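Local coordinates for Ras GTPase-activating-like protein IQGAP3 (Homo sapiens, PDB 3ISU) that is an IQGAP-family scaffold protein, named for its GAP-like homology to Ras regulators, that probably binds calmodulin and links small-GTPase signalling to the cytoskeleton, at residues Leu25-Ala29 with Ala30-Glu34; Phe79-Tyr83 with Gln84-Gln88. All blocks are in the same frame, centred on the assembly; numbering follows the deposited sequence.

From the N terminus, the chain first meets interaction 1, where strand 25-28 passes straight into helix 29-35; it then runs through strands 38-41, 52-58 and 64-71 before interaction 2, where strand 74-82 passes into helix 83-91. Each contact closes only a local turn of three to five residues, and the two follow in series, neither nesting nor crossing. Strands 25-28 and 74-82 are the outermost strands of one four-stranded antiparallel sheet, so the two contacts mark helix starts at its two borders. Their centres lie 19 Å apart, on opposite sides of the chain's centre, with nearest atoms about 9 Å apart; helix 107-119 touches side chains of both.

Interaction 1: residues Leu25-Ala29 with Ala30-Glu34; sequences LHYTA and AQLLE
Tyr27 meets the first helical turn with two parts of its side chain: Tyr27 CB packs on Leu32 CD2 at 3.7 Å, while the ring receives the Gln31 amide at its edge, CD1 lying 3.7 Å from Gln31 OE1. Ring and amide planes are 71° apart. Thr28, the N-cap, forms a capping box with Gln31. Thr28 OG1, held between the backbone N and the carbonyl carbon, faces into the turn and accepts from Gln31 N at 3.0 Å. In return, the extended Gln31 side chain reaches back, and OE1 takes the Thr28 N-H on a lone pair at 2.8 Å, with a nearly straight N-H...O angle of 165°. This bond probably sets the amide's rotation beside the tyrosine. Thr28 O accepts from Leu32 N at 3.0 Å and Ala29 O from Leu33 N at 2.9 Å, carrying the strand into regular helical bonding. The strand segment and helix segment axes stand at 91°, a sharp turn. Beyond the turn, Tyr27 OH is hydrogen-bonded to Lys117 NZ of helix 107-119, Leu32 packs on Leu113 of that helix and on Phe54 of strand 52-58, and Ala29 lies against Leu38 and Ile41 of strand 38-41.

Interaction 2: residues Phe79-Tyr83 with Gln84-Gln88; sequences FQLHY and QDLLQ
His82 O receives Leu86 N at 3.2 Å, nearly in line with the carbonyl, and a weak second bond from Asp85 N, as the strand turns into the helix with segment axes 58° apart. Tyr83 O takes Leu87 N at 2.9 Å. The His82 and Asp85 side chains run side by side in the same direction, ring and carboxylate planes 66° apart; Asp85 OD2 meets His82 CB at 3.5 Å. A water accepts from His82 N at 2.9 Å and donates weakly to the same OD2. His82 sits at the N-cap position of helix 83-91, and the nearby carboxylate of Asp85, in its first turn, would probably interact favourably with the helix dipole. With chi1 near -164°, Tyr83 swings its ring away from the backbone N and alongside Leu87, which it crosses obliquely, Tyr83 CE2 lying 3.7 Å from Leu87 CG. Tyr83 OH is hydrogen-bonded to Asn115 OD1, and the side chain also touches Ile111 of helix 107-119. Replacing Tyr83 by an alanine is likely to leave Asn115 without this hydroxyl partner and to open a gap beside Leu87. Toward the interior, Leu81 CD2 approaches Leu86 CD2 at 4.3 Å, and both leucines touch Met97 of strand 96-99.

Interaction 1: residues Leu25-Ala29 with Ala30-Glu34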
loop_
_atom_site.group_PDB
_atom_site.type_symbol
_atom_site.label_atom_id
_atom_site.label_comp_id
_atom_site.label_asym_id
_atom_site.label_seq_id
_atom_site.Cartn_x
_atom_site.Cartn_y
_atom_site.Cartn_z
ATOM N N LEU A 25 2.690 -8.352 -4.260
ATOM C CA LEU A 25 3.710 -7.557 -3.634
ATOM C C LEU A 25 3.578 -7.806 -2.133
ATOM O O LEU A 25 2.487 -7.736 -1.589
ATOM C CB LEU A 25 3.500 -6.085 -3.910
ATOM C CG LEU A 25 3.655 -5.626 -5.363
ATOM C CD1 LEU A 25 3.459 -4.095 -5.413
ATOM C CD2 LEU A 25 5.021 -6.086 -5.924
ATOM N N HIS A 26 4.698 -8.143 -1.524
ATOM C CA HIS A 26 4.808 -8.355 -0.106
ATOM C C HIS A 26 5.939 -7.455 0.387
ATOM O O HIS A 26 7.110 -7.654 0.020
ATOM C CB HIS A 26 5.094 -9.844 0.122
ATOM C CG HIS A 26 5.358 -10.221 1.542
ATOM N ND1 HIS A 26 4.370 -10.677 2.389
ATOM C CD2 HIS A 26 6.514 -10.274 2.253
ATOM C CE1 HIS A 26 4.898 -10.971 3.564
ATOM N NE2 HIS A 26 6.196 -10.723 3.514
ATOM N N TYR A 27 5.618 -6.435 1.189
ATOM C CA TYR A 27 6.633 -5.491 1.674
ATOM C C TYR A 27 6.381 -5.133 3.115
ATOM O O TYR A 27 5.229 -4.939 3.513
ATOM C CB TYR A 27 6.614 -4.174 0.881
ATOM C CG TYR A 27 7.161 -4.300 -0.535
ATOM C CD1 TYR A 27 8.499 -4.603 -0.729
ATOM C CD2 TYR A 27 6.355 -4.139 -1.649
ATOM C CE1 TYR A 27 9.050 -4.740 -2.021
ATOM C CE2 TYR A 27 6.908 -4.258 -2.974
ATOM C CZ TYR A 27 8.254 -4.543 -3.136
ATOM O OH TYR A 27 8.847 -4.683 -4.412
ATOM N N THR A 28 7.450 -4.947 3.875
ATOM C CA THR A 28 7.289 -4.397 5.214
ATOM C C THR A 28 7.141 -2.887 5.083
ATOM O O THR A 28 7.512 -2.296 4.070
ATOM C CB THR A 28 8.499 -4.718 6.122
ATOM O OG1 THR A 28 9.639 -3.957 5.691
ATOM C CG2 THR A 28 8.818 -6.247 6.132
ATOM N N ALA A 29 6.633 -2.252 6.139
ATOM C CA ALA A 29 6.624 -0.817 6.236
ATOM C C ALA A 29 8.005 -0.226 6.051
ATOM O O ALA A 29 8.170 0.832 5.492
ATOM C CB ALA A 29 6.011 -0.379 7.622
ATOM N N ALA A 30 9.043 -0.914 6.538
ATOM C CA ALA A 30 10.369 -0.397 6.435
ATOM C C ALA A 30 10.810 -0.401 4.978
ATOM O O ALA A 30 11.505 0.515 4.538
ATOM C CB ALA A 30 11.335 -1.215 7.312
ATOM N N GLN A 31 10.456 -1.444 4.249
ATOM C CA GLN A 31 10.776 -1.492 2.811
ATOM C C GLN A 31 10.033 -0.404 2.052
ATOM O O GLN A 31 10.600 0.274 1.196
ATOM C CB GLN A 31 10.443 -2.858 2.243
ATOM C CG GLN A 31 11.381 -3.961 2.738
ATOM C CD GLN A 31 10.927 -5.310 2.293
ATOM O OE1 GLN A 31 9.797 -5.715 2.514
ATOM N NE2 GLN A 31 11.827 -6.032 1.596
ATOM N N LEU A 32 8.771 -0.207 2.384
ATOM C CA LEU A 32 8.000 0.878 1.738
ATOM C C LEU A 32 8.527 2.287 2.075
ATOM O O LEU A 32 8.544 3.205 1.242
ATOM C CB LEU A 32 6.547 0.729 2.102
ATOM C CG LEU A 32 5.822 -0.484 1.560
ATOM C CD1 LEU A 32 4.370 -0.255 1.902
ATOM C CD2 LEU A 32 6.010 -0.644 0.080
ATOM N N LEU A 33 9.055 2.447 3.279
ATOM C CA LEU A 33 9.719 3.721 3.631
ATOM C C LEU A 33 10.930 3.964 2.795
ATOM O O LEU A 33 11.150 5.044 2.266
ATOM C CB LEU A 33 10.092 3.735 5.132
ATOM C CG LEU A 33 10.733 5.024 5.624
ATOM C CD1 LEU A 33 9.614 6.121 5.717
ATOM C CD2 LEU A 33 11.444 4.844 6.984
ATOM N N GLU A 34 11.739 2.919 2.647
ATOM C CA GLU A 34 12.959 3.031 1.924
ATOM C C GLU A 34 12.667 3.381 0.480
ATOM O O GLU A 34 13.450 4.084 -0.155
ATOM C CB GLU A 34 13.757 1.729 2.061
ATOM C CG GLU A 34 15.197 1.816 1.643
ATOM C CD GLU A 34 15.364 1.671 0.144
ATOM O OE1 GLU A 34 14.511 0.985 -0.467
ATOM O OE2 GLU A 34 16.307 2.282 -0.403
#

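Interaction 2: residues Phe79-Tyr83 with Gln84-Gln88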
loop_
_atom_site.group_PDB
_atom_site.type_symbol
_atom_site.label_atom_id
_atom_site.label_comp_id
_atom_site.label_asym_id
_atom_site.label_seq_id
_atom_site.Cartn_x
_atom_site.Cartn_y
_atom_site.Cartn_z
ATOM N N PHE A 79 -8.757 -3.998 2.506
ATOM C CA PHE A 79 -9.502 -2.979 1.768
ATOM C C PHE A 79 -8.958 -2.846 0.328
ATOM O O PHE A 79 -7.965 -3.473 -0.034
ATOM C CB PHE A 79 -9.424 -1.656 2.476
ATOM C CG PHE A 79 -8.131 -1.014 2.309
ATOM C CD1 PHE A 79 -7.958 -0.048 1.328
ATOM C CD2 PHE A 79 -7.073 -1.384 3.079
ATOM C CE1 PHE A 79 -6.762 0.527 1.140
ATOM C CE2 PHE A 79 -5.861 -0.792 2.902
ATOM C CZ PHE A 79 -5.699 0.159 1.934
ATOM N N GLN A 80 -9.626 -1.997 -0.433
ATOM C CA GLN A 80 -9.517 -1.996 -1.879
ATOM C C GLN A 80 -8.977 -0.656 -2.334
ATOM O O GLN A 80 -9.494 0.394 -1.902
ATOM C CB GLN A 80 -10.876 -2.280 -2.488
ATOM C CG GLN A 80 -11.572 -3.580 -2.044
ATOM C CD GLN A 80 -10.765 -4.862 -2.256
ATOM O OE1 GLN A 80 -10.161 -5.083 -3.319
ATOM N NE2 GLN A 80 -10.778 -5.736 -1.239
ATOM N N LEU A 81 -7.870 -0.692 -3.092
ATOM C CA LEU A 81 -7.265 0.496 -3.698
ATOM C C LEU A 81 -7.722 0.470 -5.164
ATOM O O LEU A 81 -7.670 -0.574 -5.798
ATOM C CB LEU A 81 -5.727 0.439 -3.690
ATOM C CG LEU A 81 -4.779 0.918 -2.591
ATOM C CD1 LEU A 81 -3.373 0.632 -3.047
ATOM C CD2 LEU A 81 -4.946 2.430 -2.368
ATOM N N HIS A 82 -8.157 1.613 -5.676
ATOM C CA HIS A 82 -8.504 1.748 -7.073
ATOM C C HIS A 82 -7.519 2.707 -7.729
ATOM O O HIS A 82 -7.308 3.837 -7.271
ATOM C CB HIS A 82 -9.934 2.240 -7.202
ATOM C CG HIS A 82 -10.937 1.243 -6.731
ATOM N ND1 HIS A 82 -11.463 0.277 -7.561
ATOM C CD2 HIS A 82 -11.499 1.043 -5.511
ATOM C CE1 HIS A 82 -12.335 -0.452 -6.884
ATOM N NE2 HIS A 82 -12.359 -0.024 -5.633
ATOM N N TYR A 83 -6.915 2.239 -8.806
ATOM C CA TYR A 83 -5.921 3.021 -9.496
ATOM C C TYR A 83 -6.509 4.380 -9.906
ATOM O O TYR A 83 -5.841 5.415 -9.775
ATOM C CB TYR A 83 -5.463 2.240 -10.701
ATOM C CG TYR A 83 -4.187 2.735 -11.288
ATOM C CD1 TYR A 83 -2.948 2.323 -10.803
ATOM C CD2 TYR A 83 -4.214 3.696 -12.290
ATOM C CE1 TYR A 83 -1.777 2.790 -11.377
ATOM C CE2 TYR A 83 -3.075 4.163 -12.816
ATOM C CZ TYR A 83 -1.868 3.707 -12.389
ATOM O OH TYR A 83 -0.767 4.235 -13.002
ATOM N N GLN A 84 -7.773 4.396 -10.339
ATOM C CA GLN A 84 -8.399 5.645 -10.804
ATOM C C GLN A 84 -8.556 6.669 -9.675
ATOM O O GLN A 84 -8.396 7.883 -9.882
ATOM C CB GLN A 84 -9.735 5.388 -11.471
ATOM C CG GLN A 84 -10.387 6.675 -12.066
ATOM C CD GLN A 84 -9.578 7.382 -13.170
ATOM O OE1 GLN A 84 -8.833 6.742 -13.957
ATOM N NE2 GLN A 84 -9.702 8.733 -13.223
ATOM N N ASP A 85 -8.783 6.179 -8.456
ATOM C CA ASP A 85 -8.822 7.059 -7.273
ATOM C C ASP A 85 -7.440 7.686 -7.000
ATOM O O ASP A 85 -7.334 8.870 -6.687
ATOM C CB ASP A 85 -9.338 6.300 -6.028
ATOM C CG ASP A 85 -10.797 5.909 -6.131
ATOM O OD1 ASP A 85 -11.553 6.490 -6.908
ATOM O OD2 ASP A 85 -11.195 4.994 -5.426
ATOM N N LEU A 86 -6.370 6.902 -7.109
ATOM C CA LEU A 86 -5.033 7.421 -6.979
ATOM C C LEU A 86 -4.721 8.471 -8.079
ATOM O O LEU A 86 -4.110 9.504 -7.811
ATOM C CB LEU A 86 -4.017 6.285 -7.073
ATOM C CG LEU A 86 -4.093 5.236 -5.962
ATOM C CD1 LEU A 86 -3.073 4.139 -6.268
ATOM C CD2 LEU A 86 -3.827 5.898 -4.603
ATOM N N LEU A 87 -5.104 8.184 -9.308
ATOM C CA LEU A 87 -4.935 9.179 -10.401
ATOM C C LEU A 87 -5.705 10.443 -10.096
ATOM O O LEU A 87 -5.226 11.520 -10.370
ATOM C CB LEU A 87 -5.346 8.626 -11.758
ATOM C CG LEU A 87 -4.517 7.490 -12.370
ATOM C CD1 LEU A 87 -4.974 7.130 -13.811
ATOM C CD2 LEU A 87 -2.990 7.862 -12.365
ATOM N N GLN A 88 -6.889 10.323 -9.518
ATOM C CA GLN A 88 -7.681 11.519 -9.184
ATOM C C GLN A 88 -6.972 12.345 -8.078
ATOM O O GLN A 88 -6.882 13.565 -8.133
ATOM C CB GLN A 88 -9.075 11.122 -8.761
ATOM C CG GLN A 88 -10.032 12.263 -8.347
ATOM C CD GLN A 88 -10.336 13.184 -9.476
ATOM O OE1 GLN A 88 -10.403 12.741 -10.631
ATOM N NE2 GLN A 88 -10.538 14.485 -9.165
HETATM O O HOH W 1 -8.383 3.765 -3.766
#